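Local coordinates for Non-structural protein 5 (PDB 2WA2) that binds S-adenosylmethionine and, as a flavivirus NS5 methyltransferase domain, probably methylates the viral RNA cap at guanine N7 and ribose 2'-O positions, at residues A[204-209]-A[238-243]; A[215-220]-A[230-235]. The protein carries 4 engineered substitutions. All coordinates share one frame; numbering follows the deposited sequence.

Contact 1 (A[204-209]-A[238-243])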
loop_
_atom_site.group_PDB
_atom_site.type_symbol
_atom_site.label_atom_id
_atom_site.label_comp_id
_atom_site.label_asym_id
_atom_site.label_seq_id
_atom_site.Cartn_x
_atom_site.Cartn_y
_atom_site.Cartn_z
ATOM N N ALA A 204 5.253 6.861 13.353
ATOM C CA ALA A 204 3.835 6.669 13.070
ATOM C C ALA A 204 3.444 5.199 12.946
ATOM O O ALA A 204 2.439 4.802 13.496
ATOM C CB ALA A 204 3.438 7.450 11.816
ATOM N N LEU A 205 4.253 4.389 12.246
ATOM C CA LEU A 205 3.963 2.971 12.068
ATOM C C LEU A 205 4.088 2.207 13.383
ATOM O O LEU A 205 3.276 1.328 13.651
ATOM C CB LEU A 205 4.872 2.331 11.022
ATOM C CG LEU A 205 4.679 2.756 9.567
ATOM C CD1 LEU A 205 5.904 2.311 8.772
ATOM C CD2 LEU A 205 3.383 2.131 9.030
ATOM N N MET A 206 5.098 2.542 14.179
ATOM C CA MET A 206 5.269 1.870 15.481
ATOM C C MET A 206 4.050 2.154 16.356
ATOM O O MET A 206 3.587 1.278 17.096
ATOM C CB MET A 206 6.553 2.322 16.206
ATOM C CG MET A 206 7.908 1.923 15.548
ATOM S SD MET A 206 8.064 0.147 15.219
ATOM C CE MET A 206 8.497 -0.477 16.875
ATOM N N LYS A 207 3.545 3.386 16.281
ATOM C CA LYS A 207 2.345 3.769 17.066
ATOM C C LYS A 207 1.126 2.995 16.581
ATOM O O LYS A 207 0.351 2.505 17.381
ATOM C CB LYS A 207 2.078 5.273 17.023
ATOM C CG LYS A 207 0.677 5.695 17.536
ATOM C CD LYS A 207 0.507 7.244 17.488
ATOM C CE LYS A 207 -0.778 7.690 18.195
ATOM N NZ LYS A 207 -0.838 9.218 18.317
ATOM N N MET A 208 0.948 2.884 15.266
ATOM C CA MET A 208 -0.157 2.076 14.713
ATOM C C MET A 208 -0.038 0.620 15.115
ATOM O O MET A 208 -1.018 -0.015 15.467
ATOM C CB MET A 208 -0.184 2.176 13.180
ATOM C CG MET A 208 -0.683 3.562 12.796
ATOM S SD MET A 208 -0.568 3.880 11.036
ATOM C CE MET A 208 -2.090 3.172 10.419
ATOM N N GLN A 209 1.183 0.100 15.081
ATOM C CA GLN A 209 1.408 -1.286 15.463
ATOM C C GLN A 209 1.089 -1.497 16.972
ATOM O O GLN A 209 0.549 -2.554 17.341
ATOM C CB GLN A 209 2.860 -1.686 15.157
ATOM C CG GLN A 209 3.153 -3.152 15.508
ATOM C CD GLN A 209 4.620 -3.483 15.330
ATOM O OE1 GLN A 209 5.489 -2.804 15.869
ATOM N NE2 GLN A 209 4.891 -4.494 14.531
ATOM N N ASN A 238 8.974 -7.046 13.011
ATOM C CA ASN A 238 9.856 -5.983 13.419
ATOM C C ASN A 238 9.914 -4.956 12.279
ATOM O O ASN A 238 10.652 -5.130 11.299
ATOM C CB ASN A 238 11.233 -6.608 13.697
ATOM C CG ASN A 238 12.307 -5.592 13.935
ATOM O OD1 ASN A 238 12.051 -4.391 14.046
ATOM N ND2 ASN A 238 13.541 -6.075 14.028
ATOM N N ILE A 239 9.082 -3.932 12.404
ATOM C CA ILE A 239 8.920 -2.917 11.339
ATOM C C ILE A 239 10.254 -2.267 10.905
ATOM O O ILE A 239 10.631 -2.352 9.720
ATOM C CB ILE A 239 7.853 -1.880 11.752
ATOM C CG1 ILE A 239 6.452 -2.533 11.790
ATOM C CG2 ILE A 239 7.845 -0.657 10.784
ATOM C CD1 ILE A 239 5.365 -1.605 12.394
ATOM N N MET A 240 10.969 -1.662 11.860
ATOM C CA MET A 240 12.208 -0.892 11.583
ATOM C C MET A 240 13.263 -1.783 10.927
ATOM O O MET A 240 13.898 -1.380 9.942
ATOM C CB MET A 240 12.760 -0.240 12.879
ATOM C CG MET A 240 11.829 0.799 13.520
ATOM S SD MET A 240 12.305 1.342 15.192
ATOM C CE MET A 240 13.549 2.577 14.729
ATOM N N GLY A 241 13.415 -3.002 11.457
ATOM C CA GLY A 241 14.327 -4.004 10.915
ATOM C C GLY A 241 14.009 -4.435 9.496
ATOM O O GLY A 241 14.905 -4.588 8.674
ATOM N N ASN A 242 12.720 -4.609 9.202
ATOM C CA ASN A 242 12.282 -4.960 7.874
ATOM C C ASN A 242 12.555 -3.830 6.907
ATOM O O ASN A 242 12.988 -4.072 5.786
ATOM C CB ASN A 242 10.803 -5.304 7.851
ATOM C CG ASN A 242 10.571 -6.759 7.668
ATOM O OD1 ASN A 242 10.158 -7.450 8.612
ATOM N ND2 ASN A 242 10.873 -7.264 6.467
ATOM N N VAL A 243 12.291 -2.601 7.338
ATOM C CA VAL A 243 12.566 -1.425 6.464
ATOM C C VAL A 243 14.056 -1.359 6.101
ATOM O O VAL A 243 14.417 -1.203 4.947
ATOM C CB VAL A 243 12.125 -0.099 7.142
ATOM C CG1 VAL A 243 12.620 1.107 6.331
ATOM C CG2 VAL A 243 10.597 -0.069 7.273
#

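Contact 2 (A[215-220]-A[230-235])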
loop_
_atom_site.group_PDB
_atom_site.type_symbol
_atom_site.label_atom_id
_atom_site.label_comp_id
_atom_site.label_asym_id
_atom_site.label_seq_id
_atom_site.Cartn_x
_atom_site.Cartn_y
_atom_site.Cartn_z
ATOM N N GLY A 215 2.073 -5.555 11.061
ATOM C CA GLY A 215 3.498 -5.523 10.746
ATOM C C GLY A 215 3.678 -4.878 9.388
ATOM O O GLY A 215 2.698 -4.454 8.757
ATOM N N LEU A 216 4.921 -4.773 8.950
ATOM C CA LEU A 216 5.201 -4.084 7.693
ATOM C C LEU A 216 5.964 -5.029 6.799
ATOM O O LEU A 216 7.023 -5.563 7.189
ATOM C CB LEU A 216 6.006 -2.786 7.936
ATOM C CG LEU A 216 6.180 -1.919 6.689
ATOM C CD1 LEU A 216 4.860 -1.175 6.394
ATOM C CD2 LEU A 216 7.380 -0.912 6.810
ATOM N N ILE A 217 5.468 -5.242 5.593
ATOM C CA ILE A 217 6.080 -6.236 4.701
ATOM C C ILE A 217 6.409 -5.663 3.323
ATOM O O ILE A 217 5.759 -4.711 2.857
ATOM C CB ILE A 217 5.203 -7.524 4.559
ATOM C CG1 ILE A 217 3.842 -7.183 3.918
ATOM C CG2 ILE A 217 5.064 -8.243 5.936
ATOM C CD1 ILE A 217 2.940 -8.378 3.545
ATOM N N ARG A 218 7.433 -6.252 2.699
ATOM C CA ARG A 218 7.815 -5.917 1.335
ATOM C C ARG A 218 7.303 -7.012 0.400
ATOM O O ARG A 218 7.613 -8.186 0.584
ATOM C CB ARG A 218 9.352 -5.811 1.242
ATOM C CG ARG A 218 9.899 -5.735 -0.181
ATOM C CD ARG A 218 9.607 -4.323 -0.740
ATOM N NE ARG A 218 10.290 -4.117 -2.014
ATOM C CZ ARG A 218 10.340 -2.965 -2.666
ATOM N NH1 ARG A 218 9.668 -1.902 -2.206
ATOM N NH2 ARG A 218 11.029 -2.898 -3.787
ATOM N N VAL A 219 6.520 -6.628 -0.601
ATOM C CA VAL A 219 6.085 -7.569 -1.627
ATOM C C VAL A 219 7.217 -7.657 -2.672
ATOM O O VAL A 219 7.661 -6.630 -3.190
ATOM C CB VAL A 219 4.765 -7.088 -2.256
ATOM C CG1 VAL A 219 4.223 -8.117 -3.206
ATOM C CG2 VAL A 219 3.745 -6.773 -1.142
ATOM N N PRO A 220 7.727 -8.866 -2.941
ATOM C CA PRO A 220 8.849 -9.047 -3.882
ATOM C C PRO A 220 8.517 -8.697 -5.329
ATOM O O PRO A 220 9.430 -8.535 -6.152
ATOM C CB PRO A 220 9.205 -10.540 -3.741
ATOM C CG PRO A 220 7.984 -11.172 -3.178
ATOM C CD PRO A 220 7.337 -10.133 -2.294
ATOM N N TYR A 230 3.977 -2.610 2.880
ATOM C CA TYR A 230 2.553 -2.726 3.171
ATOM C C TYR A 230 2.313 -2.985 4.640
ATOM O O TYR A 230 2.857 -3.932 5.197
ATOM C CB TYR A 230 1.867 -3.756 2.288
ATOM C CG TYR A 230 1.711 -3.200 0.888
ATOM C CD1 TYR A 230 0.551 -2.504 0.529
ATOM C CD2 TYR A 230 2.735 -3.326 -0.048
ATOM C CE1 TYR A 230 0.404 -1.964 -0.754
ATOM C CE2 TYR A 230 2.604 -2.768 -1.343
ATOM C CZ TYR A 230 1.430 -2.090 -1.668
ATOM O OH TYR A 230 1.292 -1.507 -2.918
ATOM N N PHE A 231 1.537 -2.115 5.269
ATOM C CA PHE A 231 1.238 -2.271 6.687
ATOM C C PHE A 231 0.016 -3.175 6.735
ATOM O O PHE A 231 -1.064 -2.801 6.237
ATOM C CB PHE A 231 0.979 -0.904 7.353
ATOM C CG PHE A 231 0.586 -0.984 8.809
ATOM C CD1 PHE A 231 1.465 -1.506 9.765
ATOM C CD2 PHE A 231 -0.662 -0.499 9.238
ATOM C CE1 PHE A 231 1.107 -1.574 11.125
ATOM C CE2 PHE A 231 -1.035 -0.556 10.610
ATOM C CZ PHE A 231 -0.160 -1.110 11.548
ATOM N N VAL A 232 0.195 -4.360 7.339
ATOM C CA VAL A 232 -0.783 -5.440 7.226
ATOM C C VAL A 232 -1.167 -6.015 8.613
ATOM O O VAL A 232 -0.364 -5.996 9.560
ATOM C CB VAL A 232 -0.287 -6.577 6.260
ATOM C CG1 VAL A 232 -0.058 -6.095 4.787
ATOM C CG2 VAL A 232 0.999 -7.236 6.793
ATOM N N SER A 233 -2.402 -6.490 8.734
ATOM C CA SER A 233 -2.903 -7.012 9.992
ATOM C C SER A 233 -2.444 -8.451 10.261
ATOM O O SER A 233 -2.355 -8.830 11.419
ATOM C CB SER A 233 -4.442 -6.946 10.033
ATOM O OG SER A 233 -4.980 -7.463 8.844
ATOM N N GLY A 234 -2.166 -9.222 9.203
ATOM C CA GLY A 234 -1.980 -10.684 9.307
ATOM C C GLY A 234 -0.592 -11.131 9.740
ATOM O O GLY A 234 -0.409 -12.264 10.237
ATOM N N ILE A 235 0.389 -10.252 9.559
ATOM C CA ILE A 235 1.778 -10.571 9.881
ATOM C C ILE A 235 2.247 -9.596 10.955
ATOM O O ILE A 235 2.069 -8.389 10.804
ATOM C CB ILE A 235 2.660 -10.538 8.601
ATOM C CG1 ILE A 235 2.175 -11.628 7.634
ATOM C CG2 ILE A 235 4.187 -10.686 8.944
ATOM C CD1 ILE A 235 2.699 -11.551 6.203
#

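Contact 1 (A[204-209]-A[238-243])
Ile-239, in the first turn of helix 239-254, reaches across to Leu-205, Met-206 and Gln-209 of helix 199-212 and illustrates how one branched side chain can bridge two helical segments whose axes come no closer than 11.2 Å. Its CB lies 4.0 Å from SD of Met-206. That thioether arrives by a bent route, the turn at chi2 (-54°) bringing the sulfur to the isoleucine. The Met-206 side chain runs past Ile-239 in the opposite direction and crosses that of Met-240 at roughly a right angle, SD 4.2 Å from CG of Met-240. At CB the isoleucine side chain divides. CG2 turns to Leu-205 and approaches its CD1 at 4.1 Å. CG1 takes the other course and comes within 3.7 Å of NE2 of Gln-209, and the terminal CD1 ends against the same amide, 3.6 Å from its CD. The methyl also touches CB of Gln-209 and sits 3.8 Å from the backbone O of Leu-205, a carbonyl already engaged by Gln-209 N within the helix.

Gln-209 runs out fully extended, CG anti to the backbone N (chi1 -179°), and comes from the direction opposite to Ile-239. Ile-239 CD1 sits over the flat face of the Gln-209 amide, almost centred on CD, while NE2 donates to the carbonyls of Asn-237 and Gly-214, two bonds that fix the head of the side chain beside the apolar branch. At the start of the second helix, Asn-238 is the N-cap: its OD1 accepts a weak bond from Gly-241 N at 3.2 Å. The contact is largely apolar helix-helix packing, with an amide face as one wall, joining two helices on one flank of the mixed sheet in a Rossmann-like, FtsJ-type methyltransferase fold.

Contact 2 (A[215-220]-A[230-235])
Ile-217 packs against Val-232 and Ile-235 at the apolar centre of a beta hairpin, in which strand 215-217 pairs antiparallel with strand 229-232 at the border of the methyltransferase sheet. The isoleucine adopts the crowded position, CG1 between the backbone N and the carbonyl carbon (chi1 63°). The Ile-217 side chain crosses that of Val-232 at about a right angle, CD1 4.0 Å from CG2 of Val-232, while its own CG2 meets CG2 of Ile-235, also at 4.0 Å. Beside this cluster Val-219 brings CG2 to within 3.8 Å of CD2 of Tyr-230. Helix 66-76 lies over that side through Trp-73 and Ile-74.

The other face carries Leu-216 and Phe-231, a non-hydrogen-bonded pair. CD1 of the leucine rests 4.0 Å from CB of the phenylalanine, whose ring stacks with Phe-189 on the neighbouring strand.

Outward from the side chains, two hydrogen-bonded pairs hold the backbones. Gly-215 and Val-232 exchange bonds in both directions, that from Val-232 N to Gly-215 O being nearly straight (168°), and Ile-217 and Tyr-230 do likewise. At the polar edge the Tyr-230 hydroxyl is hydrogen-bonded to OD1 of Asp-155, with a weak bond to NZ of Lys-70, and the side chain of Tyr-230 lies about 7 Å from the bound S-adenosylmethionine. The two bonds between Ile-217 and Tyr-230, the pair nearer the hairpin connection, differ in shape: Tyr-230 N, 2.8 Å from Ile-217 O, lies in the plane of that carbonyl, whereas Ile-217 N, 2.9 Å from Tyr-230 O, is tilted 28° from the plane of its acceptor.

In the fold
After its N-terminal helices the chain lays down the parallel strands with helices among them, ending with strand 188-193, then runs through helix 199-212 into strand 215-217. A hairpin turns it back into strand 229-232, and contact 2 closes this short loop. The chain next enters helix 239-254, whose first turn folds back on helix 199-212, so contact 1 closes a longer loop that encloses contact 2 entirely. Their centres lie 10 Å apart. The join between them is made by Leu-216, which packs against Ile-239 and Val-243, and by Phe-231, whose ring meets Met-208. Two helices are thereby tied to the hairpin that ends the sheet beyond strand 188-193.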